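Local atomic coordinates of glucosidase (Croceicoccus marinus, PDB entry 5Z3K), a protein that probably hydrolyses O-glycosidic bonds as a beta-glucosidase of glycoside hydrolase family 39. Residues L221-R234 against T258-I270. Residues are numbered along the deposited sequence; the frame is centred on the assembly and turned at random.
Sequences LDFLSWMWYGDNSR and TELLLSYWSMTGI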
loop_
_atom_site.group_PDB
_atom_site.type_symbol
_atom_site.label_atom_id
_atom_site.label_comp_id
_atom_site.label_asym_id
_atom_site.label_seq_id
_atom_site.Cartn_x
_atom_site.Cartn_y
_atom_site.Cartn_z
ATOM N N LEU A 221 -7.021 14.067 13.798
ATOM C CA LEU A 221 -6.968 13.459 12.463
ATOM C C LEU A 221 -5.496 13.460 12.059
ATOM O O LEU A 221 -5.012 14.409 11.435
ATOM C CB LEU A 221 -7.834 14.204 11.453
ATOM C CG LEU A 221 -7.926 13.637 10.032
ATOM C CD1 LEU A 221 -8.913 12.464 9.948
ATOM C CD2 LEU A 221 -8.283 14.734 9.020
ATOM N N ASP A 222 -4.784 12.407 12.455
ATOM C CA ASP A 222 -3.362 12.316 12.137
ATOM C C ASP A 222 -3.134 11.988 10.665
ATOM O O ASP A 222 -2.108 12.380 10.091
ATOM C CB ASP A 222 -2.705 11.281 13.051
ATOM C CG ASP A 222 -2.796 11.670 14.520
ATOM O OD1 ASP A 222 -2.371 12.787 14.862
ATOM O OD2 ASP A 222 -3.301 10.877 15.336
ATOM N N PHE A 223 -4.077 11.296 10.029
ATOM C CA PHE A 223 -3.959 11.008 8.611
ATOM C C PHE A 223 -5.345 10.958 7.992
ATOM O O PHE A 223 -6.319 10.579 8.642
ATOM C CB PHE A 223 -3.202 9.692 8.340
ATOM C CG PHE A 223 -3.838 8.472 8.956
ATOM C CD1 PHE A 223 -4.828 7.763 8.280
ATOM C CD2 PHE A 223 -3.425 8.015 10.191
ATOM C CE1 PHE A 223 -5.404 6.614 8.845
ATOM C CE2 PHE A 223 -3.997 6.873 10.764
ATOM C CZ PHE A 223 -4.991 6.176 10.087
ATOM N N LEU A 224 -5.427 11.374 6.737
ATOM C CA LEU A 224 -6.632 11.227 5.937
ATOM C C LEU A 224 -6.390 10.072 4.975
ATOM O O LEU A 224 -5.461 10.125 4.166
ATOM C CB LEU A 224 -6.947 12.528 5.190
ATOM C CG LEU A 224 -8.306 12.785 4.519
ATOM C CD1 LEU A 224 -8.473 11.958 3.235
ATOM C CD2 LEU A 224 -9.479 12.584 5.479
ATOM N N SER A 225 -7.198 9.026 5.077
ATOM C CA SER A 225 -6.971 7.835 4.269
ATOM C C SER A 225 -7.978 7.765 3.119
ATOM O O SER A 225 -9.122 8.219 3.237
ATOM C CB SER A 225 -7.034 6.580 5.143
ATOM O OG SER A 225 -8.337 6.385 5.660
ATOM N N TRP A 226 -7.517 7.236 1.985
ATOM C CA TRP A 226 -8.280 7.231 0.740
ATOM C C TRP A 226 -7.743 6.121 -0.151
ATOM O O TRP A 226 -6.708 5.517 0.139
ATOM C CB TRP A 226 -8.193 8.594 0.029
ATOM C CG TRP A 226 -6.782 9.069 -0.156
ATOM C CD1 TRP A 226 -5.981 9.627 0.794
ATOM C CD2 TRP A 226 -5.998 9.017 -1.359
ATOM N NE1 TRP A 226 -4.748 9.923 0.264
ATOM C CE2 TRP A 226 -4.729 9.551 -1.055
ATOM C CE3 TRP A 226 -6.239 8.555 -2.655
ATOM C CZ2 TRP A 226 -3.708 9.664 -2.012
ATOM C CZ3 TRP A 226 -5.220 8.658 -3.601
ATOM C CH2 TRP A 226 -3.972 9.206 -3.269
HETATM N N MSE A 227 -8.451 5.865 -1.256
HETATM C CA MSE A 227 -8.071 4.766 -2.161
HETATM C C MSE A 227 -8.052 5.193 -3.622
HETATM O O MSE A 227 -8.689 6.180 -3.993
HETATM C CB MSE A 227 -9.019 3.579 -1.991
HETATM C CG MSE A 227 -10.253 3.554 -2.910
HETATM SE SE MSE A 227 -11.278 1.941 -2.417
HETATM C CE MSE A 227 -11.182 2.430 -0.573
ATOM N N TRP A 228 -7.330 4.442 -4.450
ATOM C CA TRP A 228 -7.338 4.685 -5.887
ATOM C C TRP A 228 -6.930 3.417 -6.632
ATOM O O TRP A 228 -6.014 2.712 -6.211
ATOM C CB TRP A 228 -6.412 5.834 -6.294
ATOM C CG TRP A 228 -6.771 6.261 -7.669
ATOM C CD1 TRP A 228 -6.103 5.985 -8.826
ATOM C CD2 TRP A 228 -7.949 6.980 -8.041
ATOM N NE1 TRP A 228 -6.788 6.519 -9.902
ATOM C CE2 TRP A 228 -7.929 7.123 -9.442
ATOM C CE3 TRP A 228 -9.021 7.517 -7.320
ATOM C CZ2 TRP A 228 -8.939 7.788 -10.136
ATOM C CZ3 TRP A 228 -10.018 8.176 -8.010
ATOM C CH2 TRP A 228 -9.965 8.313 -9.403
ATOM N N TYR A 229 -7.613 3.145 -7.744
ATOM C CA TYR A 229 -7.292 2.028 -8.617
ATOM C C TYR A 229 -7.103 2.530 -10.041
ATOM O O TYR A 229 -7.712 3.522 -10.449
ATOM C CB TYR A 229 -8.397 0.966 -8.623
ATOM C CG TYR A 229 -8.742 0.385 -7.279
ATOM C CD1 TYR A 229 -7.869 -0.479 -6.625
ATOM C CD2 TYR A 229 -9.955 0.685 -6.670
ATOM C CE1 TYR A 229 -8.196 -1.029 -5.390
ATOM C CE2 TYR A 229 -10.288 0.147 -5.442
ATOM C CZ TYR A 229 -9.408 -0.707 -4.806
ATOM O OH TYR A 229 -9.755 -1.237 -3.583
ATOM N N GLY A 230 -6.287 1.813 -10.811
ATOM C CA GLY A 230 -6.021 2.208 -12.187
ATOM C C GLY A 230 -6.924 1.584 -13.239
ATOM O O GLY A 230 -6.541 1.524 -14.409
ATOM N N ASP A 231 -8.118 1.108 -12.852
ATOM C CA ASP A 231 -8.929 0.314 -13.778
ATOM C C ASP A 231 -9.226 1.067 -15.064
ATOM O O ASP A 231 -9.164 0.493 -16.153
ATOM C CB ASP A 231 -10.249 -0.099 -13.130
ATOM C CG ASP A 231 -10.060 -1.074 -12.012
ATOM O OD1 ASP A 231 -9.786 -0.604 -10.897
ATOM O OD2 ASP A 231 -10.186 -2.295 -12.241
ATOM N N ASN A 232 -9.585 2.340 -14.959
ATOM C CA ASN A 232 -10.059 3.085 -16.115
ATOM C C ASN A 232 -8.986 3.976 -16.731
ATOM O O ASN A 232 -9.298 4.779 -17.619
ATOM C CB ASN A 232 -11.290 3.909 -15.731
ATOM C CG ASN A 232 -12.020 4.465 -16.942
ATOM O OD1 ASN A 232 -12.234 5.671 -17.046
ATOM N ND2 ASN A 232 -12.366 3.588 -17.882
ATOM N N SER A 233 -7.730 3.848 -16.294
ATOM C CA SER A 233 -6.636 4.640 -16.858
ATOM C C SER A 233 -5.436 3.773 -17.229
ATOM O O SER A 233 -4.700 4.072 -18.181
ATOM C CB SER A 233 -6.193 5.728 -15.866
ATOM O OG SER A 233 -5.299 5.198 -14.890
ATOM N N ARG A 234 -5.238 2.689 -16.475
ATOM C CA ARG A 234 -4.001 1.901 -16.504
ATOM C C ARG A 234 -2.762 2.792 -16.462
ATOM O O ARG A 234 -1.736 2.449 -17.049
ATOM C CB ARG A 234 -3.928 0.976 -17.729
ATOM C CG ARG A 234 -5.136 0.092 -17.959
ATOM C CD ARG A 234 -5.567 -0.642 -16.724
ATOM N NE ARG A 234 -5.616 -2.075 -16.975
ATOM C CZ ARG A 234 -6.718 -2.811 -16.926
ATOM N NH1 ARG A 234 -7.880 -2.258 -16.619
ATOM N NH2 ARG A 234 -6.647 -4.105 -17.167
ATOM N N THR A 258 -1.617 16.995 8.748
ATOM C CA THR A 258 -2.202 15.673 8.590
ATOM C C THR A 258 -1.583 14.964 7.391
ATOM O O THR A 258 -1.460 15.548 6.311
ATOM C CB THR A 258 -3.715 15.801 8.410
ATOM O OG1 THR A 258 -4.302 16.319 9.618
ATOM C CG2 THR A 258 -4.335 14.464 8.066
ATOM N N GLU A 259 -1.193 13.702 7.582
ATOM C CA GLU A 259 -0.600 12.933 6.499
ATOM C C GLU A 259 -1.677 12.381 5.563
ATOM O O GLU A 259 -2.851 12.241 5.929
ATOM C CB GLU A 259 0.244 11.783 7.057
ATOM C CG GLU A 259 1.472 12.236 7.822
ATOM C CD GLU A 259 2.425 11.094 8.119
ATOM O OE1 GLU A 259 2.128 9.955 7.708
ATOM O OE2 GLU A 259 3.470 11.335 8.754
ATOM N N LEU A 260 -1.264 12.072 4.332
ATOM C CA LEU A 260 -2.123 11.391 3.369
ATOM C C LEU A 260 -1.759 9.909 3.349
ATOM O O LEU A 260 -0.615 9.554 3.058
ATOM C CB LEU A 260 -1.968 11.985 1.972
ATOM C CG LEU A 260 -2.396 13.438 1.779
ATOM C CD1 LEU A 260 -2.694 13.689 0.302
ATOM C CD2 LEU A 260 -3.597 13.777 2.656
ATOM N N LEU A 261 -2.724 9.049 3.647
ATOM C CA LEU A 261 -2.483 7.610 3.652
ATOM C C LEU A 261 -3.287 6.968 2.533
ATOM O O LEU A 261 -4.520 7.055 2.518
ATOM C CB LEU A 261 -2.849 6.996 5.004
ATOM C CG LEU A 261 -2.199 5.651 5.331
ATOM C CD1 LEU A 261 -2.130 5.481 6.844
ATOM C CD2 LEU A 261 -2.984 4.513 4.708
ATOM N N LEU A 262 -2.586 6.310 1.615
ATOM C CA LEU A 262 -3.203 5.626 0.485
ATOM C C LEU A 262 -3.525 4.200 0.936
ATOM O O LEU A 262 -2.663 3.318 0.921
ATOM C CB LEU A 262 -2.263 5.683 -0.717
ATOM C CG LEU A 262 -2.617 5.045 -2.061
ATOM C CD1 LEU A 262 -4.030 5.440 -2.526
ATOM C CD2 LEU A 262 -1.537 5.413 -3.094
ATOM N N SER A 263 -4.779 3.972 1.360
ATOM C CA SER A 263 -5.142 2.715 2.018
ATOM C C SER A 263 -5.314 1.552 1.053
ATOM O O SER A 263 -5.237 0.391 1.483
ATOM C CB SER A 263 -6.437 2.898 2.820
ATOM O OG SER A 263 -6.134 3.444 4.089
ATOM N N TYR A 264 -5.592 1.833 -0.220
ATOM C CA TYR A 264 -5.637 0.836 -1.287
ATOM C C TYR A 264 -5.017 1.465 -2.514
ATOM O O TYR A 264 -5.401 2.579 -2.888
ATOM C CB TYR A 264 -7.049 0.421 -1.713
ATOM C CG TYR A 264 -7.990 -0.256 -0.747
ATOM C CD1 TYR A 264 -8.637 0.466 0.246
ATOM C CD2 TYR A 264 -8.331 -1.590 -0.915
ATOM C CE1 TYR A 264 -9.552 -0.143 1.097
ATOM C CE2 TYR A 264 -9.246 -2.218 -0.066
ATOM C CZ TYR A 264 -9.861 -1.482 0.933
ATOM O OH TYR A 264 -10.780 -2.095 1.780
ATOM N N TRP A 265 -4.130 0.738 -3.170
ATOM C CA TRP A 265 -3.704 1.127 -4.505
ATOM C C TRP A 265 -3.322 -0.131 -5.265
ATOM O O TRP A 265 -2.713 -1.050 -4.702
ATOM C CB TRP A 265 -2.556 2.138 -4.473
ATOM C CG TRP A 265 -1.183 1.606 -4.156
ATOM C CD1 TRP A 265 -0.584 1.576 -2.936
ATOM C CD2 TRP A 265 -0.216 1.099 -5.090
ATOM N NE1 TRP A 265 0.682 1.059 -3.038
ATOM C CE2 TRP A 265 0.937 0.759 -4.350
ATOM C CE3 TRP A 265 -0.211 0.901 -6.475
ATOM C CZ2 TRP A 265 2.081 0.227 -4.946
ATOM C CZ3 TRP A 265 0.933 0.363 -7.064
ATOM C CH2 TRP A 265 2.059 0.038 -6.298
ATOM N N SER A 266 -3.681 -0.153 -6.544
ATOM C CA SER A 266 -3.545 -1.328 -7.384
ATOM C C SER A 266 -3.794 -0.890 -8.816
ATOM O O SER A 266 -4.450 0.124 -9.057
ATOM C CB SER A 266 -4.549 -2.418 -6.975
ATOM O OG SER A 266 -4.320 -3.591 -7.716
HETATM N N MSE A 267 -3.283 -1.664 -9.766
HETATM C CA MSE A 267 -3.665 -1.365 -11.142
HETATM C C MSE A 267 -5.158 -1.570 -11.324
HETATM O O MSE A 267 -5.786 -0.827 -12.060
HETATM C CB MSE A 267 -2.919 -2.207 -12.171
HETATM C CG MSE A 267 -3.275 -1.759 -13.585
HETATM SE SE MSE A 267 -2.121 -2.513 -14.956
HETATM C CE MSE A 267 -3.136 -4.101 -15.308
ATOM N N THR A 268 -5.729 -2.582 -10.667
ATOM C CA THR A 268 -7.152 -2.868 -10.804
ATOM C C THR A 268 -7.774 -3.123 -9.438
ATOM O O THR A 268 -7.149 -3.727 -8.561
ATOM C CB THR A 268 -7.413 -4.082 -11.723
ATOM O OG1 THR A 268 -7.036 -5.292 -11.061
ATOM C CG2 THR A 268 -6.638 -3.969 -13.036
ATOM N N GLY A 269 -9.001 -2.649 -9.264
ATOM C CA GLY A 269 -9.743 -2.912 -8.046
ATOM C C GLY A 269 -11.145 -3.416 -8.316
ATOM O O GLY A 269 -11.938 -3.593 -7.388
ATOM N N ILE A 270 -11.463 -3.631 -9.587
ATOM C CA ILE A 270 -12.761 -4.156 -9.995
ATOM C C ILE A 270 -12.656 -5.677 -10.036
ATOM O O ILE A 270 -11.782 -6.203 -10.738
ATOM C CB ILE A 270 -13.190 -3.596 -11.355
ATOM C CG1 ILE A 270 -13.675 -2.156 -11.194
ATOM C CG2 ILE A 270 -14.290 -4.464 -11.965
ATOM C CD1 ILE A 270 -13.967 -1.483 -12.496
#
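The amide N of L224 bonds to E259 O at 2.8 Å and L224 O receives L261 N at 3.0 Å, a parallel pairing that continues through W226 N to L261 O and W226 O to S263 N. Beyond S263 the partner of the next amide, W228 N, is Y264 O rather than S263 O, so the register slips by one residue.

Strands 223-229 and 259-266 are the sixth and seventh of the closed eight-stranded parallel barrel, a (beta/alpha)8 or TIM barrel, joined by helix 238-252 in a beta-alpha-beta unit. F223, S225 and M227 point to the barrel interior, where S225 OG and S263 OG both hydrogen-bond to E153 OE1. W226 turns outward against that helix, with L262 CD1 over its indole face, 3.6 Å from CZ3.

M227, a selenomethionine, can be followed from CB to its tip. Its CB lies 3.7 Å from Y264 CB; SE then sits over one face of the Y264 ring, 4.4 Å from the centroid, a Met-aromatic contact; the bend at chi3 (50°) returns CE to the ring at CD1 and CE1. Y264 OH is held by D156. Y229 runs alongside Y264, and one face of its own ring is covered by G269 CA, 3.5 Å from the centroid and 15° off the normal, a CH-pi contact.

Past the strands, D231 receives two successive amides: G269 N reaches the syn lone pair of OD1 at 2.7 Å, whereas I270 N meets OD2 at 3.2 Å from 32° outside the carboxylate plane. R234 NH1 binds D231 O in the guanidinium plane, and T268 CG2 covers one guanidinium face. The two amides gripping D231 should fix its carboxylate's rotation and tie the loops after the two strands to each other.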